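Local coordinates for bifunctional protein PutA (Bdellovibrio bacteriovorus, PDB 5UR2) that probably oxidises proline to glutamate in two steps, pairing a flavin-dependent proline dehydrogenase with an NAD+-dependent L-glutamate gamma-semialdehyde dehydrogenase, at residues G767-K779 / P815-A827. Residues are numbered along the deposited sequence; the frame is centred on the assembly and turned at random.
Sequences GVIYSAFGFSGQK and PKAYMGPVVDKEA
The phenol end of Tyr-818 reaches the last turns of helix 761-773, where Tyr-818 OH comes 3.4 Å from Tyr-770 CB, near the plane of the Tyr-770 ring and at its edge. The Ile-769 side chain crosses that of Tyr-818 at about a right angle, CG2 of Ile-769 touching the phenol end, while the Tyr-770 hydroxyl turns to Glu-589. Next along the chain, Met-819 SD packs 4.1 Å from Phe-773 CB and makes an oblique Met-aromatic contact with that ring; the bend at chi3 (-75°) brings Met-819 CE to Ser-776. Beyond the helix end polar groups take over. Ser-776 OG donates to Gly-820 O (2.9 Å), approaching from above the carbonyl plane. The extended Gln-778 side chain runs across Val-822, its OE1 accepting a weak, bent bond from Val-823 N (2.9 Å, 123°). Gln-778 NE2 lies over one face of the Phe-775 ring, offset toward its rim, and donates to a water that in turn donates to Pro-821 O, so both ends of the buried amide have a partner, though OE1 only a weak one within this contact. The contact thus ties the loop leading to the predicted active-site Cys-780 to the segment entering helix 825-841, within the aldehyde dehydrogenase fold. Helix 790-806 packs against Ile-769, and strand 880-886 against Phe-773.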
loop_
_atom_site.group_PDB
_atom_site.type_symbol
_atom_site.label_atom_id
_atom_site.label_comp_id
_atom_site.label_asym_id
_atom_site.label_seq_id
_atom_site.Cartn_x
_atom_site.Cartn_y
_atom_site.Cartn_z
ATOM N N GLY B 767 2.996 20.890 27.459
ATOM C CA GLY B 767 2.201 20.192 26.458
ATOM C C GLY B 767 0.702 20.377 26.648
ATOM O O GLY B 767 -0.034 20.595 25.681
ATOM N N VAL B 768 0.229 20.322 27.897
ATOM C CA VAL B 768 -1.208 20.455 28.137
ATOM C C VAL B 768 -1.686 21.888 27.865
ATOM O O VAL B 768 -2.750 22.102 27.257
ATOM C CB VAL B 768 -1.546 19.974 29.556
ATOM C CG1 VAL B 768 -2.925 20.406 29.946
ATOM C CG2 VAL B 768 -1.435 18.462 29.628
ATOM N N ILE B 769 -0.917 22.891 28.298
ATOM C CA ILE B 769 -1.300 24.284 28.044
ATOM C C ILE B 769 -1.474 24.522 26.550
ATOM O O ILE B 769 -2.514 25.025 26.101
ATOM C CB ILE B 769 -0.272 25.264 28.650
ATOM C CG1 ILE B 769 -0.379 25.276 30.165
ATOM C CG2 ILE B 769 -0.525 26.688 28.170
ATOM C CD1 ILE B 769 -1.658 25.933 30.647
ATOM N N TYR B 770 -0.480 24.136 25.749
ATOM C CA TYR B 770 -0.599 24.398 24.321
ATOM C C TYR B 770 -1.687 23.543 23.692
ATOM O O TYR B 770 -2.437 24.027 22.835
ATOM C CB TYR B 770 0.736 24.200 23.589
ATOM C CG TYR B 770 0.542 24.408 22.104
ATOM C CD1 TYR B 770 0.196 25.653 21.617
ATOM C CD2 TYR B 770 0.633 23.340 21.192
ATOM C CE1 TYR B 770 -0.024 25.863 20.265
ATOM C CE2 TYR B 770 0.425 23.542 19.834
ATOM C CZ TYR B 770 0.084 24.817 19.379
ATOM O OH TYR B 770 -0.151 25.069 18.042
ATOM N N SER B 771 -1.813 22.282 24.116
ATOM C CA SER B 771 -2.871 21.419 23.570
ATOM C C SER B 771 -4.271 21.933 23.914
ATOM O O SER B 771 -5.219 21.745 23.132
ATOM C CB SER B 771 -2.697 19.980 24.073
ATOM O OG SER B 771 -1.486 19.383 23.616
ATOM N N ALA B 772 -4.428 22.558 25.085
ATOM C CA ALA B 772 -5.724 23.029 25.553
ATOM C C ALA B 772 -6.059 24.434 25.069
ATOM O O ALA B 772 -7.220 24.707 24.750
ATOM C CB ALA B 772 -5.778 23.002 27.080
ATOM N N PHE B 773 -5.078 25.343 25.018
ATOM C CA PHE B 773 -5.372 26.741 24.746
ATOM C C PHE B 773 -4.824 27.244 23.410
ATOM O O PHE B 773 -5.183 28.347 22.990
ATOM C CB PHE B 773 -4.854 27.622 25.904
ATOM C CG PHE B 773 -5.503 27.310 27.245
ATOM C CD1 PHE B 773 -6.891 27.237 27.365
ATOM C CD2 PHE B 773 -4.729 27.070 28.379
ATOM C CE1 PHE B 773 -7.497 26.949 28.591
ATOM C CE2 PHE B 773 -5.335 26.773 29.614
ATOM C CZ PHE B 773 -6.719 26.722 29.717
ATOM N N GLY B 774 -4.005 26.464 22.711
ATOM C CA GLY B 774 -3.638 26.799 21.344
ATOM C C GLY B 774 -4.857 27.002 20.457
ATOM O O GLY B 774 -5.772 26.174 20.474
ATOM N N PHE B 775 -4.875 28.110 19.698
ATOM C CA PHE B 775 -6.018 28.632 18.940
ATOM C C PHE B 775 -7.283 28.596 19.794
ATOM O O PHE B 775 -8.382 28.293 19.307
ATOM C CB PHE B 775 -6.209 27.895 17.607
ATOM C CG PHE B 775 -7.122 28.621 16.648
ATOM C CD1 PHE B 775 -7.157 30.015 16.622
ATOM C CD2 PHE B 775 -7.957 27.916 15.781
ATOM C CE1 PHE B 775 -8.022 30.711 15.747
ATOM C CE2 PHE B 775 -8.823 28.588 14.911
ATOM C CZ PHE B 775 -8.855 29.989 14.891
ATOM N N SER B 776 -7.119 28.908 21.082
ATOM C CA SER B 776 -8.227 29.017 22.023
ATOM C C SER B 776 -9.052 27.735 22.052
ATOM O O SER B 776 -10.274 27.766 22.168
ATOM C CB SER B 776 -9.099 30.230 21.699
ATOM O OG SER B 776 -8.308 31.412 21.670
ATOM N N GLY B 777 -8.371 26.599 21.900
ATOM C CA GLY B 777 -9.022 25.315 21.990
ATOM C C GLY B 777 -9.910 24.978 20.815
ATOM O O GLY B 777 -10.618 23.969 20.870
ATOM N N GLN B 778 -9.873 25.769 19.743
ATOM C CA GLN B 778 -10.753 25.554 18.591
ATOM C C GLN B 778 -10.127 24.577 17.589
ATOM O O GLN B 778 -9.905 24.888 16.417
ATOM C CB GLN B 778 -11.082 26.889 17.923
ATOM C CG GLN B 778 -11.714 27.958 18.862
ATOM C CD GLN B 778 -12.033 29.269 18.129
ATOM O OE1 GLN B 778 -13.203 29.593 17.899
ATOM N NE2 GLN B 778 -10.989 30.012 17.744
ATOM N N LYS B 779 -9.838 23.369 18.072
ATOM C CA LYS B 779 -9.282 22.303 17.251
ATOM C C LYS B 779 -10.000 21.011 17.579
ATOM O O LYS B 779 -10.406 20.796 18.725
ATOM C CB LYS B 779 -7.775 22.111 17.467
ATOM C CG LYS B 779 -6.951 23.379 17.301
ATOM C CD LYS B 779 -5.439 23.125 17.389
ATOM C CE LYS B 779 -4.673 24.476 17.306
ATOM N NZ LYS B 779 -3.190 24.342 17.322
ATOM N N PRO B 815 1.562 40.347 17.835
ATOM C CA PRO B 815 2.451 39.177 17.906
ATOM C C PRO B 815 2.617 38.609 19.309
ATOM O O PRO B 815 3.122 37.490 19.438
ATOM C CB PRO B 815 3.788 39.703 17.361
ATOM C CG PRO B 815 3.741 41.186 17.648
ATOM C CD PRO B 815 2.283 41.578 17.464
ATOM N N LYS B 816 2.221 39.333 20.353
ATOM C CA LYS B 816 2.322 38.824 21.715
ATOM C C LYS B 816 1.143 37.932 22.102
ATOM O O LYS B 816 1.112 37.421 23.226
ATOM C CB LYS B 816 2.441 39.995 22.704
ATOM C CG LYS B 816 3.089 39.653 24.041
ATOM C CD LYS B 816 4.559 39.274 23.884
ATOM C CE LYS B 816 5.169 38.822 25.200
ATOM N NZ LYS B 816 4.620 37.507 25.637
ATOM N N ALA B 817 0.163 37.742 21.226
ATOM C CA ALA B 817 -0.989 36.922 21.583
ATOM C C ALA B 817 -0.566 35.465 21.761
ATOM O O ALA B 817 0.024 34.873 20.852
ATOM C CB ALA B 817 -2.063 37.029 20.504
ATOM N N TYR B 818 -0.839 34.886 22.936
ATOM C CA TYR B 818 -0.812 33.429 23.014
ATOM C C TYR B 818 -2.118 32.864 22.473
ATOM O O TYR B 818 -2.107 31.997 21.602
ATOM C CB TYR B 818 -0.568 32.943 24.443
ATOM C CG TYR B 818 -0.280 31.459 24.532
ATOM C CD1 TYR B 818 -1.311 30.515 24.516
ATOM C CD2 TYR B 818 1.023 30.998 24.619
ATOM C CE1 TYR B 818 -1.036 29.152 24.596
ATOM C CE2 TYR B 818 1.311 29.653 24.697
ATOM C CZ TYR B 818 0.294 28.730 24.678
ATOM O OH TYR B 818 0.623 27.389 24.761
ATOM N N MET B 819 -3.253 33.349 22.962
ATOM C CA MET B 819 -4.528 33.068 22.326
ATOM C C MET B 819 -5.205 34.371 21.911
ATOM O O MET B 819 -4.986 35.432 22.517
ATOM C CB MET B 819 -5.447 32.225 23.223
ATOM C CG MET B 819 -5.484 32.603 24.669
ATOM S SD MET B 819 -6.467 31.424 25.645
ATOM C CE MET B 819 -8.128 31.898 25.188
ATOM N N GLY B 820 -5.991 34.284 20.836
ATOM C CA GLY B 820 -6.847 35.366 20.406
ATOM C C GLY B 820 -8.301 35.037 20.670
ATOM O O GLY B 820 -8.619 34.277 21.585
ATOM N N PRO B 821 -9.205 35.558 19.846
ATOM C CA PRO B 821 -10.642 35.351 20.071
ATOM C C PRO B 821 -11.129 34.030 19.482
ATOM O O PRO B 821 -10.440 33.382 18.704
ATOM C CB PRO B 821 -11.272 36.545 19.340
ATOM C CG PRO B 821 -10.349 36.701 18.119
ATOM C CD PRO B 821 -8.936 36.356 18.634
ATOM N N VAL B 822 -12.355 33.637 19.859
ATOM C CA VAL B 822 -13.004 32.516 19.174
ATOM C C VAL B 822 -13.694 33.057 17.923
ATOM O O VAL B 822 -13.700 34.266 17.685
ATOM C CB VAL B 822 -13.998 31.752 20.075
ATOM C CG1 VAL B 822 -13.263 31.007 21.196
ATOM C CG2 VAL B 822 -15.090 32.691 20.622
ATOM N N VAL B 823 -14.287 32.170 17.121
ATOM C CA VAL B 823 -14.487 32.472 15.702
ATOM C C VAL B 823 -15.587 33.517 15.478
ATOM O O VAL B 823 -15.415 34.428 14.662
ATOM C CB VAL B 823 -14.760 31.173 14.917
ATOM C CG1 VAL B 823 -16.083 30.546 15.329
ATOM C CG2 VAL B 823 -14.785 31.471 13.446
ATOM N N ASP B 824 -16.718 33.426 16.186
ATOM C CA ASP B 824 -17.843 34.326 15.918
ATOM C C ASP B 824 -18.718 34.458 17.165
ATOM O O ASP B 824 -18.486 33.807 18.189
ATOM C CB ASP B 824 -18.664 33.874 14.686
ATOM C CG ASP B 824 -19.292 32.473 14.843
ATOM O OD1 ASP B 824 -19.353 31.926 15.973
ATOM O OD2 ASP B 824 -19.739 31.916 13.810
ATOM N N LYS B 825 -19.738 35.321 17.067
ATOM C CA LYS B 825 -20.542 35.649 18.242
ATOM C C LYS B 825 -21.327 34.434 18.745
ATOM O O LYS B 825 -21.479 34.246 19.958
ATOM C CB LYS B 825 -21.470 36.822 17.928
ATOM C CG LYS B 825 -22.179 37.388 19.167
ATOM C CD LYS B 825 -22.996 38.605 18.836
ATOM C CE LYS B 825 -23.687 39.166 20.084
ATOM N NZ LYS B 825 -24.482 38.157 20.857
ATOM N N GLU B 826 -21.832 33.603 17.829
ATOM C CA GLU B 826 -22.502 32.366 18.228
ATOM C C GLU B 826 -21.591 31.481 19.078
ATOM O O GLU B 826 -21.996 30.980 20.129
ATOM C CB GLU B 826 -22.978 31.599 16.995
ATOM C CG GLU B 826 -23.648 30.284 17.363
ATOM C CD GLU B 826 -24.014 29.421 16.165
ATOM O OE1 GLU B 826 -23.896 29.900 15.021
ATOM O OE2 GLU B 826 -24.399 28.249 16.377
ATOM N N ALA B 827 -20.363 31.245 18.618
ATOM C CA ALA B 827 -19.450 30.422 19.403
ATOM C C ALA B 827 -19.137 31.084 20.738
ATOM O O ALA B 827 -19.144 30.428 21.785
ATOM C CB ALA B 827 -18.163 30.165 18.615
HETATM O O HOH W 1 -11.088 32.415 16.343
#